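Local coordinates for protein CalG4 (Micromonospora echinospora, PDB 3IA7) that is a GT-B-fold protein with two parallel-sheet domains, its C-terminal part related to the erythromycin biosynthesis protein CIII-like family, at residues P246-A251 and D349-A354; K195-F200 and G308-A313. All coordinates share one frame; numbering follows the deposited sequence.

Interaction 1 of 2, residues P246-A251 and D349-A354; sequences PEFFRA and DQLEPA
Phe248, in the first turn of helix 246-256, presents the rim of its ring to Leu351: CE1 lies 4.1 Å from Leu351 CD2, and that methyl sits near the ring plane, beyond the edge. Its CG is anti to the backbone nitrogen (chi1 175°), on the side of the carbonyl carbon, and the two side chains cross at about a right angle. A large flat ring suits this buried place, since it also meets Val236, Leu238 and, with planes inclined at about 55°, the ring of Phe326. Leu351 answers with a branched end that can lie against the ring and still touch His325. Both segments belong to the C-terminal Rossmann-like domain of the GT-B fold. Helix 246-256 forms part of the beta-alpha-beta crossover from strand 233-237 to strand 262-266, whereas 349-354 leads from edge strand 343-345 into helix 353-365. One turn beyond Phe248, Ala251 allows the backbones to close to 5.0 Å between its CA and that of Pro353. The small Ala251 CB points at the other segment and rests 3.9 Å from Leu351 O. Pro353 lies against Ala251, its CB 3.6 Å from Ala251 O and its CG 4.3 Å from Ala251 CB. Proline fits the first turn of a helix, where its missing N-H costs little, and Glu352 occupies the N-cap just before it. The Pro353 ring reaches on to Gln254 and Ala255.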
ATOM      1  N   PRO A 246      24.609   9.217   9.879  1.00 25.84           N
ATOM      2  CA  PRO A 246      24.739  10.260   8.877  1.00 24.34           C
ATOM      3  C   PRO A 246      25.964  10.060   7.968  1.00 23.15           C
ATOM      4  O   PRO A 246      25.902  10.374   6.774  1.00 21.77           O
ATOM      5  CB  PRO A 246      24.886  11.529   9.710  1.00 24.61           C
ATOM      6  CG  PRO A 246      25.410  11.075  11.038  1.00 24.72           C
ATOM      7  CD  PRO A 246      24.797   9.744  11.246  1.00 25.84           C
ATOM      8  N   GLU A 247      27.043   9.526   8.545  1.00 21.29           N
ATOM      9  CA  GLU A 247      28.307   9.263   7.839  1.00 20.65           C
ATOM     10  C   GLU A 247      28.090   8.340   6.634  1.00 19.26           C
ATOM     11  O   GLU A 247      28.622   8.584   5.553  1.00 18.21           O
ATOM     12  CB  GLU A 247      29.321   8.642   8.812  1.00 21.50           C
ATOM     13  CG  GLU A 247      28.828   7.345   9.521  1.00 26.94           C
ATOM     14  CD  GLU A 247      27.935   7.589  10.772  1.00 32.14           C
ATOM     15  OE1 GLU A 247      27.926   8.718  11.329  1.00 33.03           O
ATOM     16  OE2 GLU A 247      27.249   6.623  11.198  1.00 35.04           O
ATOM     17  N   PHE A 248      27.289   7.291   6.831  1.00 17.66           N
ATOM     18  CA  PHE A 248      26.998   6.357   5.759  1.00 17.01           C
ATOM     19  C   PHE A 248      26.290   7.095   4.603  1.00 16.00           C
ATOM     20  O   PHE A 248      26.690   6.966   3.441  1.00 14.67           O
ATOM     21  CB  PHE A 248      26.152   5.181   6.262  1.00 17.77           C
ATOM     22  CG  PHE A 248      25.736   4.254   5.169  1.00 17.96           C
ATOM     23  CD1 PHE A 248      26.674   3.411   4.569  1.00 17.34           C
ATOM     24  CD2 PHE A 248      24.417   4.259   4.693  1.00 17.73           C
ATOM     25  CE1 PHE A 248      26.298   2.550   3.529  1.00 18.11           C
ATOM     26  CE2 PHE A 248      24.024   3.403   3.640  1.00 21.64           C
ATOM     27  CZ  PHE A 248      24.993   2.544   3.061  1.00 18.66           C
ATOM     28  N   PHE A 249      25.245   7.860   4.921  1.00 15.42           N
ATOM     29  CA  PHE A 249      24.514   8.584   3.877  1.00 16.39           C
ATOM     30  C   PHE A 249      25.429   9.608   3.156  1.00 16.57           C
ATOM     31  O   PHE A 249      25.389   9.727   1.938  1.00 16.21           O
ATOM     32  CB  PHE A 249      23.242   9.229   4.462  1.00 16.36           C
ATOM     33  CG  PHE A 249      22.206   8.213   4.902  1.00 14.91           C
ATOM     34  CD1 PHE A 249      21.591   7.360   3.958  1.00 14.69           C
ATOM     35  CD2 PHE A 249      21.857   8.101   6.251  1.00 16.90           C
ATOM     36  CE1 PHE A 249      20.646   6.412   4.385  1.00 16.91           C
ATOM     37  CE2 PHE A 249      20.921   7.183   6.678  1.00 17.45           C
ATOM     38  CZ  PHE A 249      20.318   6.338   5.744  1.00 15.88           C
ATOM     39  N   ARG A 250      26.261  10.317   3.919  1.00 17.01           N
ATOM     40  CA  ARG A 250      27.243  11.243   3.321  1.00 17.70           C
ATOM     41  C   ARG A 250      28.212  10.506   2.380  1.00 16.54           C
ATOM     42  O   ARG A 250      28.470  10.985   1.290  1.00 16.29           O
ATOM     43  CB  ARG A 250      28.012  12.030   4.393  1.00 17.29           C
ATOM     44  CG  ARG A 250      27.129  12.922   5.303  1.00 18.35           C
ATOM     45  CD  ARG A 250      27.983  13.871   6.162  1.00 21.11           C
ATOM     46  NE  ARG A 250      28.741  13.156   7.181  1.00 28.68           N
ATOM     47  CZ  ARG A 250      28.497  13.219   8.492  1.00 31.44           C
ATOM     48  NH1 ARG A 250      27.505  13.979   8.966  1.00 32.33           N
ATOM     49  NH2 ARG A 250      29.257  12.523   9.334  1.00 32.81           N
ATOM     50  N   ALA A 251      28.692   9.326   2.804  1.00 16.53           N
ATOM     51  CA  ALA A 251      29.552   8.450   1.992  1.00 15.45           C
ATOM     52  C   ALA A 251      28.878   8.016   0.709  1.00 15.32           C
ATOM     53  O   ALA A 251      29.516   7.985  -0.329  1.00 12.98           O
ATOM     54  CB  ALA A 251      29.979   7.230   2.778  1.00 16.58           C
ATOM     55  N   ASP A 349      34.096  -2.681   6.588  1.00 19.11           N
ATOM     56  CA  ASP A 349      35.337  -2.120   6.032  1.00 19.20           C
ATOM     57  C   ASP A 349      35.270  -1.760   4.546  1.00 19.35           C
ATOM     58  O   ASP A 349      36.213  -1.228   3.986  1.00 19.42           O
ATOM     59  CB  ASP A 349      36.614  -2.921   6.367  1.00 19.45           C
ATOM     60  CG  ASP A 349      36.424  -4.448   6.411  1.00 19.64           C
ATOM     61  OD1 ASP A 349      35.386  -5.021   6.011  1.00 17.80           O
ATOM     62  OD2 ASP A 349      37.382  -5.098   6.893  1.00 21.24           O
ATOM     63  N   GLN A 350      34.127  -2.003   3.923  1.00 18.84           N
ATOM     64  CA  GLN A 350      34.000  -1.838   2.486  1.00 19.03           C
ATOM     65  C   GLN A 350      33.115  -0.644   2.119  1.00 19.03           C
ATOM     66  O   GLN A 350      32.517  -0.619   1.060  1.00 19.49           O
ATOM     67  CB  GLN A 350      33.518  -3.160   1.864  1.00 19.22           C
ATOM     68  CG  GLN A 350      34.403  -4.335   2.302  1.00 19.90           C
ATOM     69  CD  GLN A 350      33.945  -5.728   1.881  1.00 19.29           C
ATOM     70  OE1 GLN A 350      32.791  -6.099   2.047  1.00 22.54           O
ATOM     71  NE2 GLN A 350      34.895  -6.530   1.380  1.00 21.92           N
ATOM     72  N   LEU A 351      33.054   0.355   3.003  1.00 19.08           N
ATOM     73  CA  LEU A 351      32.095   1.465   2.881  1.00 19.52           C
ATOM     74  C   LEU A 351      32.679   2.845   2.537  1.00 19.81           C
ATOM     75  O   LEU A 351      32.012   3.865   2.740  1.00 19.90           O
ATOM     76  CB  LEU A 351      31.290   1.599   4.179  1.00 19.88           C
ATOM     77  CG  LEU A 351      30.569   0.344   4.662  1.00 20.58           C
ATOM     78  CD1 LEU A 351      30.018   0.578   6.096  1.00 22.71           C
ATOM     79  CD2 LEU A 351      29.496  -0.041   3.644  1.00 19.79           C
ATOM     80  N   GLU A 352      33.921   2.885   2.053  1.00 19.38           N
ATOM     81  CA  GLU A 352      34.473   4.116   1.488  1.00 18.83           C
ATOM     82  C   GLU A 352      33.642   4.483   0.247  1.00 17.81           C
ATOM     83  O   GLU A 352      33.130   3.583  -0.433  1.00 15.95           O
ATOM     84  CB  GLU A 352      35.953   3.922   1.135  1.00 19.29           C
ATOM     85  CG  GLU A 352      36.830   3.489   2.330  1.00 22.97           C
ATOM     86  CD  GLU A 352      37.414   4.646   3.131  1.00 29.25           C
ATOM     87  OE1 GLU A 352      38.660   4.651   3.328  1.00 32.23           O
ATOM     88  OE2 GLU A 352      36.649   5.542   3.580  1.00 32.50           O
ATOM     89  N   PRO A 353      33.470   5.793  -0.042  1.00 17.18           N
ATOM     90  CA  PRO A 353      32.647   6.153  -1.234  1.00 16.72           C
ATOM     91  C   PRO A 353      32.967   5.395  -2.544  1.00 15.96           C
ATOM     92  O   PRO A 353      32.050   4.978  -3.242  1.00 14.84           O
ATOM     93  CB  PRO A 353      32.893   7.656  -1.385  1.00 16.66           C
ATOM     94  CG  PRO A 353      33.194   8.111   0.005  1.00 16.90           C
ATOM     95  CD  PRO A 353      33.938   6.988   0.680  1.00 17.27           C
ATOM     96  N   ALA A 354      34.244   5.206  -2.871  1.00 15.73           N
ATOM     97  CA  ALA A 354      34.609   4.495  -4.106  1.00 16.02           C
ATOM     98  C   ALA A 354      34.210   3.022  -4.035  1.00 16.51           C
ATOM     99  O   ALA A 354      33.796   2.408  -5.036  1.00 16.98           O
ATOM    100  CB  ALA A 354      36.090   4.615  -4.373  1.00 15.94           C
TER

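Interaction 2 of 2, residues K195-F200 and G308-A313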
ATOM      1  N   LYS A 195       7.265 -18.541  -2.159  1.00 11.38           N
ATOM      2  CA  LYS A 195       7.769 -19.852  -1.834  1.00 11.79           C
ATOM      3  C   LYS A 195       9.252 -20.046  -2.216  1.00 12.46           C
ATOM      4  O   LYS A 195      10.027 -20.747  -1.515  1.00 12.57           O
ATOM      5  CB  LYS A 195       6.897 -20.922  -2.510  1.00 13.26           C
ATOM      6  CG  LYS A 195       7.187 -22.317  -1.975  1.00 13.24           C
ATOM      7  CD  LYS A 195       6.143 -23.324  -2.541  1.00 16.28           C
ATOM      8  CE  LYS A 195       6.249 -24.662  -1.820  1.00 17.40           C
ATOM      9  NZ  LYS A 195       5.286 -25.591  -2.430  1.00 18.77           N
ATOM     10  N   SER A 196       9.671 -19.447  -3.332  1.00 13.17           N
ATOM     11  CA  SER A 196      11.027 -19.707  -3.771  1.00 14.49           C
ATOM     12  C   SER A 196      12.064 -19.119  -2.808  1.00 14.68           C
ATOM     13  O   SER A 196      13.261 -19.421  -2.935  1.00 14.54           O
ATOM     14  CB  SER A 196      11.282 -19.161  -5.186  1.00 15.54           C
ATOM     15  OG  SER A 196      11.005 -17.779  -5.223  1.00 15.23           O
ATOM     16  N   PHE A 197      11.644 -18.153  -1.993  1.00 13.82           N
ATOM     17  CA  PHE A 197      12.579 -17.491  -1.077  1.00 13.04           C
ATOM     18  C   PHE A 197      12.742 -18.370   0.183  1.00 14.53           C
ATOM     19  O   PHE A 197      13.706 -18.210   0.944  1.00 15.30           O
ATOM     20  CB  PHE A 197      12.055 -16.104  -0.665  1.00 13.67           C
ATOM     21  CG  PHE A 197      13.104 -15.220  -0.017  1.00 12.72           C
ATOM     22  CD1 PHE A 197      14.263 -14.885  -0.718  1.00 14.29           C
ATOM     23  CD2 PHE A 197      12.906 -14.700   1.254  1.00 18.97           C
ATOM     24  CE1 PHE A 197      15.272 -14.040  -0.137  1.00 16.03           C
ATOM     25  CE2 PHE A 197      13.895 -13.821   1.845  1.00 18.93           C
ATOM     26  CZ  PHE A 197      15.075 -13.507   1.112  1.00 15.53           C
ATOM     27  N   GLN A 198      11.827 -19.320   0.390  1.00 13.26           N
ATOM     28  CA  GLN A 198      11.894 -20.213   1.549  1.00 12.24           C
ATOM     29  C   GLN A 198      12.975 -21.340   1.443  1.00 13.37           C
ATOM     30  O   GLN A 198      12.924 -22.209   0.517  1.00 12.40           O
ATOM     31  CB  GLN A 198      10.513 -20.870   1.751  1.00 12.43           C
ATOM     32  CG  GLN A 198      10.500 -21.988   2.773  1.00 11.79           C
ATOM     33  CD  GLN A 198      10.588 -21.465   4.219  1.00 11.70           C
ATOM     34  OE1 GLN A 198       9.963 -20.452   4.556  1.00 11.81           O
ATOM     35  NE2 GLN A 198      11.315 -22.193   5.100  1.00 11.71           N
ATOM     36  N   PRO A 199      13.903 -21.409   2.430  1.00 13.02           N
ATOM     37  CA  PRO A 199      14.844 -22.572   2.474  1.00 14.50           C
ATOM     38  C   PRO A 199      14.077 -23.906   2.586  1.00 14.41           C
ATOM     39  O   PRO A 199      13.085 -23.957   3.339  1.00 14.39           O
ATOM     40  CB  PRO A 199      15.681 -22.319   3.763  1.00 14.92           C
ATOM     41  CG  PRO A 199      15.552 -20.822   4.046  1.00 15.04           C
ATOM     42  CD  PRO A 199      14.134 -20.450   3.538  1.00 14.40           C
ATOM     43  N   PHE A 200      14.496 -24.952   1.849  1.00 13.97           N
ATOM     44  CA  PHE A 200      13.797 -26.280   1.864  1.00 16.09           C
ATOM     45  C   PHE A 200      12.282 -26.210   1.521  1.00 15.05           C
ATOM     46  O   PHE A 200      11.498 -27.020   2.036  1.00 12.70           O
ATOM     47  CB  PHE A 200      13.972 -26.978   3.242  1.00 16.41           C
ATOM     48  CG  PHE A 200      15.406 -27.239   3.602  1.00 20.38           C
ATOM     49  CD1 PHE A 200      16.016 -28.461   3.284  1.00 22.60           C
ATOM     50  CD2 PHE A 200      16.167 -26.259   4.230  1.00 22.81           C
ATOM     51  CE1 PHE A 200      17.366 -28.699   3.603  1.00 25.40           C
ATOM     52  CE2 PHE A 200      17.527 -26.489   4.545  1.00 22.68           C
ATOM     53  CZ  PHE A 200      18.121 -27.698   4.238  1.00 22.00           C
ATOM     54  N   GLY A 308      11.367  -7.546   4.833  1.00 19.43           N
ATOM     55  CA  GLY A 308      10.448  -6.542   4.283  1.00 20.39           C
ATOM     56  C   GLY A 308      11.020  -5.736   3.128  1.00 20.44           C
ATOM     57  O   GLY A 308      10.414  -5.642   2.053  1.00 21.05           O
ATOM     58  N   ALA A 309      12.176  -5.125   3.371  1.00 19.73           N
ATOM     59  CA  ALA A 309      12.816  -4.252   2.402  1.00 18.47           C
ATOM     60  C   ALA A 309      13.270  -5.041   1.159  1.00 16.62           C
ATOM     61  O   ALA A 309      13.222  -4.535   0.039  1.00 17.33           O
ATOM     62  CB  ALA A 309      13.997  -3.556   3.035  1.00 18.75           C
ATOM     63  N   VAL A 310      13.766  -6.246   1.388  1.00 15.75           N
ATOM     64  CA  VAL A 310      14.243  -7.118   0.319  1.00 15.79           C
ATOM     65  C   VAL A 310      13.135  -7.439  -0.666  1.00 14.96           C
ATOM     66  O   VAL A 310      13.292  -7.291  -1.884  1.00 13.98           O
ATOM     67  CB  VAL A 310      14.917  -8.373   0.993  1.00 17.88           C
ATOM     68  CG1 VAL A 310      14.778  -9.653   0.221  1.00 20.23           C
ATOM     69  CG2 VAL A 310      16.386  -8.030   1.422  1.00 17.23           C
ATOM     70  N   LEU A 311      12.019  -7.904  -0.129  1.00 14.78           N
ATOM     71  CA  LEU A 311      10.880  -8.360  -0.969  1.00 15.87           C
ATOM     72  C   LEU A 311      10.227  -7.155  -1.709  1.00 15.50           C
ATOM     73  O   LEU A 311       9.725  -7.298  -2.829  1.00 15.37           O
ATOM     74  CB  LEU A 311       9.879  -9.089  -0.059  1.00 15.08           C
ATOM     75  CG  LEU A 311      10.322 -10.459   0.524  1.00 15.22           C
ATOM     76  CD1 LEU A 311       9.195 -11.123   1.353  1.00 17.70           C
ATOM     77  CD2 LEU A 311      10.839 -11.434  -0.496  1.00 18.11           C
ATOM     78  N   GLU A 312      10.252  -5.980  -1.080  1.00 15.74           N
ATOM     79  CA  GLU A 312       9.831  -4.754  -1.765  1.00 16.98           C
ATOM     80  C   GLU A 312      10.673  -4.490  -3.032  1.00 14.23           C
ATOM     81  O   GLU A 312      10.094  -4.233  -4.114  1.00 12.65           O
ATOM     82  CB  GLU A 312       9.974  -3.562  -0.841  1.00 18.85           C
ATOM     83  CG  GLU A 312       9.159  -2.389  -1.243  1.00 24.57           C
ATOM     84  CD  GLU A 312       7.839  -2.424  -0.555  1.00 34.15           C
ATOM     85  OE1 GLU A 312       7.801  -2.061   0.657  1.00 38.70           O
ATOM     86  OE2 GLU A 312       6.839  -2.843  -1.198  1.00 34.85           O
ATOM     87  N   ALA A 313      12.006  -4.550  -2.897  1.00 12.98           N
ATOM     88  CA  ALA A 313      12.947  -4.429  -4.024  1.00 11.94           C
ATOM     89  C   ALA A 313      12.667  -5.517  -5.070  1.00 13.30           C
ATOM     90  O   ALA A 313      12.464  -5.232  -6.265  1.00 11.95           O
ATOM     91  CB  ALA A 313      14.458  -4.487  -3.546  1.00 12.67           C
TER
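The Phe197 ring meets two aliphatic side chains of helix 307-315, both at a slant. Leu311 CD2 is 4.2 Å from Phe197 CD2 and lies toward the rim of the ring, while Val310 CG1 comes within 4.0 Å of Phe197 CZ at the far end. Val337 and Met376 also touch the phenyl group. The torsion that sends it there keeps CG anti to the backbone nitrogen (chi1 -165°), and the side chain meets that of Val310 at about a right angle. A long leucine suits position 311, whose less direct start still lets a terminal methyl reach the ring; the shorter Val310, already pointing toward the loop, needs only its branch CG1. The Gln198 amide lies beside the contact: Gln198 NE2 donates to Pro199 O over 3.1 Å, in the carbonyl plane and on a lone pair, and OE1 accepts from Ala135 N, which pins the loop that carries Phe197. Arg336 NE donates to Phe197 O, and Ser196 OG pairs with Asp379 OD2. The short 3-10 turn 195-197, which follows strand 189-191 of the N-terminal sheet, is thereby set against helices of the C-terminal half, as neighbouring domains meet in a GT-B fold. All three touching residues are buried and hydrocarbon at the point of contact, so the ring is held by shape and exclusion of water, whereas direction comes from the polar groups around it.

Overall arrangement
From the N terminus, the loop between strands 189-191 and 208-210 of the first sheet supplies 195-200, the first half of interaction 2. After 208-210 the chain enters the second sheet and lays down 246-251, the first half of interaction 1. At 308-313 interaction 2 closes a loop of 107 intervening residues, and at 349-354 interaction 1 closes one of 97. The segments alternate, so the two loops cross rather than nest. Interaction 1 stays within the C-terminal domain, joining an early helix to the turn after edge strand 343-345; interaction 2 ties the N-terminal half to the C-terminal one. Their centres are 27 Å apart and they do not touch.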